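Local coordinates for putative lipoprotein (Bacteroides ovatus, PDB 3OQQ) that is of unknown function but, as a putative extracellular lipoprotein rich in beta strands, holds calcium ions between its loops, at residues 183-188 and 283-288; 130-135 and 144-149; 252-257 and 270-275. All blocks are in the same frame, centred on the assembly; numbering follows the deposited sequence. Where two conformers were deposited one is given.

Contact 1 (183-188 and 283-288). With CA (calcium ion), chain B.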
# COMPACT_ATOMS: atom_id res chain seq x y z
N ARG A 183 2.01 5.04 -10.93
CA ARG A 183 3.14 5.92 -11.14
C ARG A 183 3.79 5.63 -12.50
O ARG A 183 4.15 6.56 -13.20
CB ARG A 183 4.11 5.79 -9.94
CG ARG A 183 5.56 5.79 -10.26
CD ARG A 183 6.34 6.78 -9.44
NE ARG A 183 6.31 6.64 -7.98
CZ ARG A 183 7.27 6.08 -7.25
NH1 ARG A 183 8.32 5.50 -7.85
NH2 ARG A 183 7.21 6.10 -5.92
N ALA A 184 3.93 4.36 -12.89
CA ALA A 184 4.56 4.01 -14.17
C ALA A 184 4.18 2.61 -14.60
O ALA A 184 3.88 1.76 -13.75
CB ALA A 184 6.09 4.10 -14.04
N VAL A 185 4.31 2.34 -15.93
CA VAL A 185 4.11 1.02 -16.53
C VAL A 185 5.28 0.80 -17.50
O VAL A 185 5.22 1.23 -18.65
CB VAL A 185 2.71 0.81 -17.17
CG1 VAL A 185 2.54 -0.63 -17.65
CG2 VAL A 185 1.58 1.17 -16.20
N GLY A 186 6.35 0.19 -17.00
CA GLY A 186 7.55 -0.08 -17.78
C GLY A 186 7.50 -1.40 -18.51
O GLY A 186 8.48 -2.12 -18.59
N GLY A 187 6.33 -1.75 -19.03
CA GLY A 187 6.18 -3.01 -19.75
C GLY A 187 5.15 -2.84 -20.82
O GLY A 187 4.27 -1.99 -20.68
N ILE A 188 5.23 -3.69 -21.86
CA ILE A 188 4.33 -3.69 -23.01
C ILE A 188 3.04 -4.43 -22.67
O ILE A 188 1.95 -4.00 -23.08
CB ILE A 188 5.06 -4.32 -24.24
CG1 ILE A 188 6.20 -3.42 -24.73
CG2 ILE A 188 4.11 -4.65 -25.40
CD1 ILE A 188 7.43 -4.18 -25.24
N ASP A 283 8.33 3.64 -25.91
CA ASP A 283 8.49 4.53 -24.76
C ASP A 283 7.88 3.97 -23.52
O ASP A 283 8.40 4.20 -22.43
CB ASP A 283 7.82 5.88 -25.05
CG ASP A 283 8.40 6.57 -26.25
OD1 ASP A 283 9.52 6.20 -26.65
OD2 ASP A 283 7.76 7.50 -26.77
N MSE A 284 6.70 3.33 -23.66
CA MSE A 284 5.93 2.85 -22.51
C MSE A 284 5.52 4.05 -21.63
O MSE A 284 5.40 5.16 -22.16
CB MSE A 284 6.68 1.72 -21.76
CG MSE A 284 6.77 0.42 -22.62
SE MSE A 284 8.12 -0.80 -21.97
CE MSE A 284 9.53 -0.15 -22.98
N PHE A 285 5.29 3.86 -20.31
CA PHE A 285 4.71 4.91 -19.48
C PHE A 285 5.54 5.33 -18.26
O PHE A 285 5.61 4.59 -17.28
CB PHE A 285 3.29 4.46 -19.01
CG PHE A 285 2.50 5.52 -18.27
CD1 PHE A 285 2.11 6.70 -18.90
CD2 PHE A 285 2.13 5.33 -16.94
CE1 PHE A 285 1.40 7.67 -18.22
CE2 PHE A 285 1.39 6.30 -16.26
CZ PHE A 285 1.04 7.47 -16.90
N GLN A 286 6.02 6.61 -18.28
CA GLN A 286 6.80 7.26 -17.21
C GLN A 286 8.09 6.48 -16.89
O GLN A 286 8.47 6.42 -15.72
CB GLN A 286 5.93 7.44 -15.94
CG GLN A 286 4.59 8.22 -16.14
CD GLN A 286 4.79 9.63 -16.69
OE1 GLN A 286 5.28 9.84 -17.79
NE2 GLN A 286 4.38 10.64 -15.95
N VAL A 287 8.75 5.86 -17.90
CA VAL A 287 9.99 5.06 -17.68
C VAL A 287 11.15 5.42 -18.66
O VAL A 287 12.31 4.99 -18.46
CB VAL A 287 9.70 3.52 -17.72
CG1 VAL A 287 8.74 3.10 -16.62
CG2 VAL A 287 9.22 3.02 -19.09
N THR A 288 10.86 6.12 -19.75
CA THR A 288 11.91 6.36 -20.75
C THR A 288 12.38 7.81 -20.67
O THR A 288 11.56 8.73 -20.80
CB THR A 288 11.43 5.95 -22.18
OG1 THR A 288 11.02 4.57 -22.20
CG2 THR A 288 12.49 6.17 -23.24
CA CA B . 10.61 -2.26 -17.59
O HOH W 1 11.16 -4.72 -18.47
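Val185 and Phe285 face each other as a hydrogen-bonded antiparallel pair, a single bridge that joins the loop 283-288 to the end of strand 173-184, a worked case of backbone pairing supplemented by side-chain packing. Val185 N donates to Phe285 O at 2.9 Å, in the carbonyl plane and on a lone pair. The return bond, Phe285 N to Val185 O, is 3.1 Å, and its donor stands 35° out of the carbonyl plane. Phe285 turns its CG anti to the backbone N (chi1 -174°), which lays the ring back along the strand: its edge comes near Val185 N, and CE2 lies 4.1 Å from Arg183 O, which meets the ring obliquely. Gln286 CG sits over the centre of one face of the same ring. Just where strand 173-184 ends, Arg183 and Ala184 both face Val151 of strand 150-161 in a classic beta bulge, and the chain then leaves the strand for the calcium site. Selenomethionine Met284, which has more surface covered here than any other residue, follows that departing chain. Its CB lies 3.5 Å from Val185 O, and with CG anti to the carbonyl carbon (chi1 -68°) and the chain extended at chi2, SE lies alongside the backbone, 3.6 Å from both Gly186 C and Gly187 N. Val287 CG1 packs 3.6 Å from Gly186 CA, while Gly186 O points to the calcium ion, which it binds at 2.4 Å.

Contact 2 (130-135 and 144-149); sequences MFEDGW and DEDFND. With CA (calcium ion), chain C; CA (calcium ion), chain B.
Glu132 meets Glu145, Asp146, Phe147 and Asp149 in a carboxylate-bridged two-calcium site, where the chain leaves strand 122-131 and returns toward strand 150-161. Its side chain shows an apolar stem packed on a ring before the carboxylate turns to the metal. CB passes 4.1 Å from Asp149 OD2. CG then stands over the centre of the Phe147 ring, 3.8 Å from the centroid and only 3° off the ring normal, a CH-pi contact. A bend at chi2 (-57°) turns CD away from the ring, to 3.4 Å from Glu145 CB. Both oxygens hold the chain C calcium ion, OE1 at 2.5 Å and OE2 at 2.2 Å, and OE2 accepts a hydrogen bond from Phe147 N on its anti side, 27° out of the carboxylate plane. Replacing Phe147 by alanine would remove the ring face under Glu132 CG and is likely to open a gap there, leaving the stem held mainly from its carboxylate end. Asp146 OD1 and Asp149 OD1 each bind both calcium ions, which probably offset the repulsion among these closely set carboxylate oxygens. Asp149 OD2 grips the chain C ion and takes Asp133 N on its anti lone pair at 2.9 Å.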
# COMPACT_ATOMS: atom_id res chain seq x y z
N MSE A 130 6.55 -2.21 -6.62
CA MSE A 130 7.29 -2.32 -7.87
C MSE A 130 7.31 -3.73 -8.33
O MSE A 130 7.85 -4.58 -7.63
CB MSE A 130 8.72 -1.77 -7.71
CG MSE A 130 8.72 -0.30 -7.42
SE MSE A 130 10.51 0.41 -7.59
CE MSE A 130 10.13 2.14 -6.83
N PHE A 131 6.78 -3.99 -9.53
CA PHE A 131 6.70 -5.34 -10.07
C PHE A 131 7.46 -5.53 -11.34
O PHE A 131 7.58 -4.61 -12.14
CB PHE A 131 5.23 -5.69 -10.37
CG PHE A 131 4.54 -6.40 -9.26
CD1 PHE A 131 4.77 -7.75 -9.03
CD2 PHE A 131 3.61 -5.73 -8.46
CE1 PHE A 131 4.10 -8.42 -8.00
CE2 PHE A 131 2.97 -6.40 -7.41
CZ PHE A 131 3.21 -7.73 -7.20
N GLU A 132 7.92 -6.77 -11.54
CA GLU A 132 8.49 -7.35 -12.76
C GLU A 132 7.34 -8.12 -13.41
O GLU A 132 6.55 -8.73 -12.70
CB GLU A 132 9.71 -8.25 -12.45
CG GLU A 132 11.04 -7.51 -12.60
CD GLU A 132 11.25 -6.92 -13.98
OE1 GLU A 132 11.31 -7.70 -14.95
OE2 GLU A 132 11.33 -5.67 -14.10
N ASP A 133 7.21 -8.08 -14.73
CA ASP A 133 6.09 -8.69 -15.43
C ASP A 133 6.39 -10.03 -16.10
O ASP A 133 5.53 -10.56 -16.80
CB ASP A 133 5.56 -7.71 -16.51
CG ASP A 133 6.58 -7.26 -17.55
OD1 ASP A 133 7.60 -7.97 -17.75
OD2 ASP A 133 6.39 -6.17 -18.12
N GLY A 134 7.60 -10.53 -15.95
CA GLY A 134 8.06 -11.71 -16.68
C GLY A 134 7.84 -13.07 -16.08
O GLY A 134 8.10 -14.06 -16.78
N TRP A 135 7.38 -13.16 -14.80
CA TRP A 135 7.12 -14.44 -14.12
C TRP A 135 6.44 -15.44 -15.09
O TRP A 135 5.48 -15.04 -15.75
CB TRP A 135 6.26 -14.22 -12.85
CG TRP A 135 5.88 -15.49 -12.15
CD1 TRP A 135 6.68 -16.24 -11.32
CD2 TRP A 135 4.70 -16.28 -12.37
NE1 TRP A 135 6.03 -17.40 -10.96
CE2 TRP A 135 4.82 -17.45 -11.59
CE3 TRP A 135 3.51 -16.06 -13.09
CZ2 TRP A 135 3.81 -18.43 -11.56
CZ3 TRP A 135 2.51 -17.03 -13.07
CH2 TRP A 135 2.67 -18.20 -12.30
N ASP A 144 19.00 -7.61 -11.69
CA ASP A 144 19.48 -7.00 -12.93
C ASP A 144 18.24 -6.58 -13.78
O ASP A 144 18.38 -5.89 -14.79
CB ASP A 144 20.42 -7.94 -13.70
CG ASP A 144 21.89 -7.73 -13.39
OD1 ASP A 144 22.25 -6.63 -12.91
OD2 ASP A 144 22.69 -8.62 -13.68
N GLU A 145 17.04 -7.01 -13.35
CA GLU A 145 15.75 -6.59 -13.93
C GLU A 145 15.55 -5.14 -13.53
O GLU A 145 16.18 -4.71 -12.56
CB GLU A 145 14.57 -7.47 -13.44
CG GLU A 145 14.67 -8.96 -13.77
CD GLU A 145 14.60 -9.41 -15.22
OE1 GLU A 145 14.67 -8.55 -16.13
OE2 GLU A 145 14.52 -10.63 -15.45
N ASP A 146 14.69 -4.37 -14.25
CA ASP A 146 14.52 -2.96 -13.94
C ASP A 146 13.46 -2.67 -12.83
O ASP A 146 13.47 -1.57 -12.26
CB ASP A 146 14.25 -2.11 -15.21
CG ASP A 146 13.08 -2.47 -16.13
OD1 ASP A 146 12.28 -3.36 -15.77
OD2 ASP A 146 12.97 -1.84 -17.20
N PHE A 147 12.57 -3.63 -12.53
CA PHE A 147 11.52 -3.53 -11.50
C PHE A 147 10.64 -2.28 -11.67
O PHE A 147 10.22 -1.68 -10.68
CB PHE A 147 12.08 -3.59 -10.07
CG PHE A 147 12.29 -5.02 -9.62
CD1 PHE A 147 13.46 -5.71 -9.94
CD2 PHE A 147 11.29 -5.69 -8.91
CE1 PHE A 147 13.63 -7.05 -9.56
CE2 PHE A 147 11.46 -7.03 -8.53
CZ PHE A 147 12.62 -7.70 -8.86
N ASN A 148 10.31 -1.91 -12.91
CA ASN A 148 9.44 -0.74 -13.12
C ASN A 148 8.26 -1.11 -14.03
O ASN A 148 7.57 -0.22 -14.51
CB ASN A 148 10.23 0.44 -13.68
CG ASN A 148 10.71 0.15 -15.08
OD1 ASN A 148 10.34 -0.88 -15.65
ND2 ASN A 148 11.48 1.03 -15.67
N ASP A 149 8.07 -2.42 -14.30
CA ASP A 149 7.03 -2.92 -15.22
C ASP A 149 5.65 -2.45 -14.81
O ASP A 149 4.85 -2.12 -15.69
CB ASP A 149 7.12 -4.43 -15.36
CG ASP A 149 8.52 -4.82 -15.86
OD1 ASP A 149 9.29 -3.90 -16.27
OD2 ASP A 149 8.85 -6.01 -15.81
CA CA C . 11.29 -5.62 -16.30
CA CA B . 10.61 -2.26 -17.59
O HOH W 2 10.65 -7.35 -17.80
O HOH W 3 13.64 -6.11 -16.60
O HOH W 1 11.16 -4.72 -18.47

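Contact 3 (252-257 and 270-275); sequences PRFAIL and TLDGLT
Ile256 and Asp272 exchange two backbone hydrogen bonds as an antiparallel hydrogen-bonded pair. Asp272 N gives the shorter and practically straight one to Ile256 O (2.8 Å, 179° at the hydrogen); Ile256 N gives the other to Asp272 O at 3.0 Å, from well above the carbonyl plane. Weaker CA-H...O contacts accompany them, such as Leu257 CA to Thr270 O and Ala255 CA to Asp272 O, both at 3.3 Å. These bonds zip the beta hairpin of strands 253-263 and 266-272, which lies within a six-stranded antiparallel sheet between strands 234-242 and 190-198, and illustrate how backbone pairing is followed by ring packing where strand 266-272 ends. At Gly273 the chain turns off with a positive phi of 110°, and the next contact is CH-pi: Gly273 CA rests over one face of the Phe254 ring, 3.7 Å from its centroid and offset toward the rim. The ring is brought there because CG of Phe254 stands between its backbone N and carbonyl carbon (chi1 78°). Thr275 CG2 approaches the same ring obliquely at CE1. Polar links are few. Asp272 OD1 accepts a weak bond from Gly273 N, and a water donates to Ile256 O and joins it to Thr270 OG1. Side-chain packing divides between the faces: on one, Ile256 and Asp272 lie side by side; on the other, Ala255 CB makes an apolar contact with Leu271 CD1 at 4.3 Å.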
# COMPACT_ATOMS: atom_id res chain seq x y z
N PRO A 252 -8.87 7.71 -26.96
CA PRO A 252 -9.28 7.68 -25.55
C PRO A 252 -8.57 6.58 -24.76
O PRO A 252 -8.06 5.62 -25.33
CB PRO A 252 -10.79 7.44 -25.62
CG PRO A 252 -11.00 6.74 -26.89
CD PRO A 252 -9.96 7.25 -27.84
N ARG A 253 -8.56 6.74 -23.43
CA ARG A 253 -7.95 5.77 -22.54
C ARG A 253 -9.05 5.15 -21.71
O ARG A 253 -10.20 5.60 -21.81
CB ARG A 253 -6.85 6.45 -21.70
CG ARG A 253 -5.87 7.29 -22.56
CD ARG A 253 -4.82 7.93 -21.69
NE ARG A 253 -3.96 8.87 -22.40
CZ ARG A 253 -2.85 8.54 -23.06
NH1 ARG A 253 -2.52 7.26 -23.21
NH2 ARG A 253 -2.10 9.48 -23.62
N PHE A 254 -8.75 4.06 -20.96
CA PHE A 254 -9.77 3.43 -20.14
C PHE A 254 -9.24 2.99 -18.78
O PHE A 254 -8.05 2.71 -18.61
CB PHE A 254 -10.42 2.24 -20.86
CG PHE A 254 -9.66 0.94 -20.91
CD1 PHE A 254 -8.64 0.74 -21.84
CD2 PHE A 254 -10.00 -0.11 -20.07
CE1 PHE A 254 -7.97 -0.48 -21.93
CE2 PHE A 254 -9.33 -1.33 -20.15
CZ PHE A 254 -8.31 -1.51 -21.07
N ALA A 255 -10.14 2.92 -17.80
CA ALA A 255 -9.81 2.41 -16.46
C ALA A 255 -11.02 1.69 -15.94
O ALA A 255 -12.14 2.14 -16.19
CB ALA A 255 -9.39 3.55 -15.54
N ILE A 256 -10.83 0.53 -15.32
CA ILE A 256 -11.92 -0.28 -14.75
C ILE A 256 -11.52 -0.68 -13.33
O ILE A 256 -10.53 -1.38 -13.15
CB ILE A 256 -12.29 -1.54 -15.59
CG1 ILE A 256 -12.51 -1.22 -17.09
CG2 ILE A 256 -13.50 -2.27 -14.97
CD1 ILE A 256 -12.45 -2.47 -18.02
N LEU A 257 -12.31 -0.25 -12.34
CA LEU A 257 -12.05 -0.58 -10.94
C LEU A 257 -13.12 -1.54 -10.45
O LEU A 257 -14.30 -1.22 -10.46
CB LEU A 257 -12.01 0.69 -10.08
CG LEU A 257 -11.97 0.54 -8.56
CD1 LEU A 257 -10.73 -0.24 -8.10
CD2 LEU A 257 -12.04 1.88 -7.92
N THR A 270 -9.20 -4.68 -8.17
CA THR A 270 -8.38 -4.60 -9.38
C THR A 270 -8.60 -3.28 -10.13
O THR A 270 -9.73 -2.81 -10.25
CB THR A 270 -8.62 -5.77 -10.33
OG1 THR A 270 -9.99 -5.80 -10.68
CG2 THR A 270 -8.19 -7.12 -9.75
N LEU A 271 -7.50 -2.71 -10.64
CA LEU A 271 -7.47 -1.55 -11.49
C LEU A 271 -6.97 -1.99 -12.85
O LEU A 271 -5.78 -2.32 -13.00
CB LEU A 271 -6.58 -0.44 -10.89
CG LEU A 271 -6.43 0.82 -11.78
CD1 LEU A 271 -7.80 1.49 -12.06
CD2 LEU A 271 -5.47 1.78 -11.15
N ASP A 272 -7.89 -2.08 -13.81
CA ASP A 272 -7.63 -2.52 -15.19
C ASP A 272 -7.50 -1.27 -16.06
O ASP A 272 -7.93 -0.19 -15.64
CB ASP A 272 -8.79 -3.42 -15.60
CG ASP A 272 -8.66 -4.27 -16.86
OD1 ASP A 272 -7.65 -4.10 -17.61
OD2 ASP A 272 -9.56 -5.06 -17.12
N GLY A 273 -6.84 -1.38 -17.22
CA GLY A 273 -6.64 -0.23 -18.12
C GLY A 273 -5.23 0.31 -18.24
O GLY A 273 -4.99 1.31 -18.96
N LEU A 274 -4.28 -0.35 -17.54
CA LEU A 274 -2.87 0.03 -17.53
C LEU A 274 -2.27 0.10 -18.93
O LEU A 274 -1.41 0.94 -19.18
CB LEU A 274 -2.02 -0.95 -16.68
CG LEU A 274 -2.36 -1.11 -15.21
CD1 LEU A 274 -1.23 -1.97 -14.50
CD2 LEU A 274 -2.57 0.26 -14.53
N THR A 275 -2.71 -0.78 -19.85
CA THR A 275 -2.21 -0.80 -21.23
C THR A 275 -2.52 0.53 -22.00
O THR A 275 -1.84 0.84 -22.99
CB THR A 275 -2.79 -2.02 -21.95
OG1 THR A 275 -1.95 -2.39 -23.03
CG2 THR A 275 -4.25 -1.83 -22.44
O HOH W 4 -11.10 -4.29 -12.67

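In the fold
Contacts 1 and 2, with centres 11 Å apart, share one calcium centre: the chain B ion takes ligands from both, together with Glu397, and water 1 joins it to the chain C ion. Gly186 N and Asn148 O, 2.8 Å apart, probably form a further hydrogen bond between the two loops. Contact 3 takes no part in this site. It falls, in sequence, between the two segments of contact 1, their centres about 15 Å apart, and meets it through packing such as Val185 CG2 on Leu274 CB at 4.2 Å. Contacts 2 and 3 do not touch; their nearest atoms are about 6 Å apart, and contact 1 touches both.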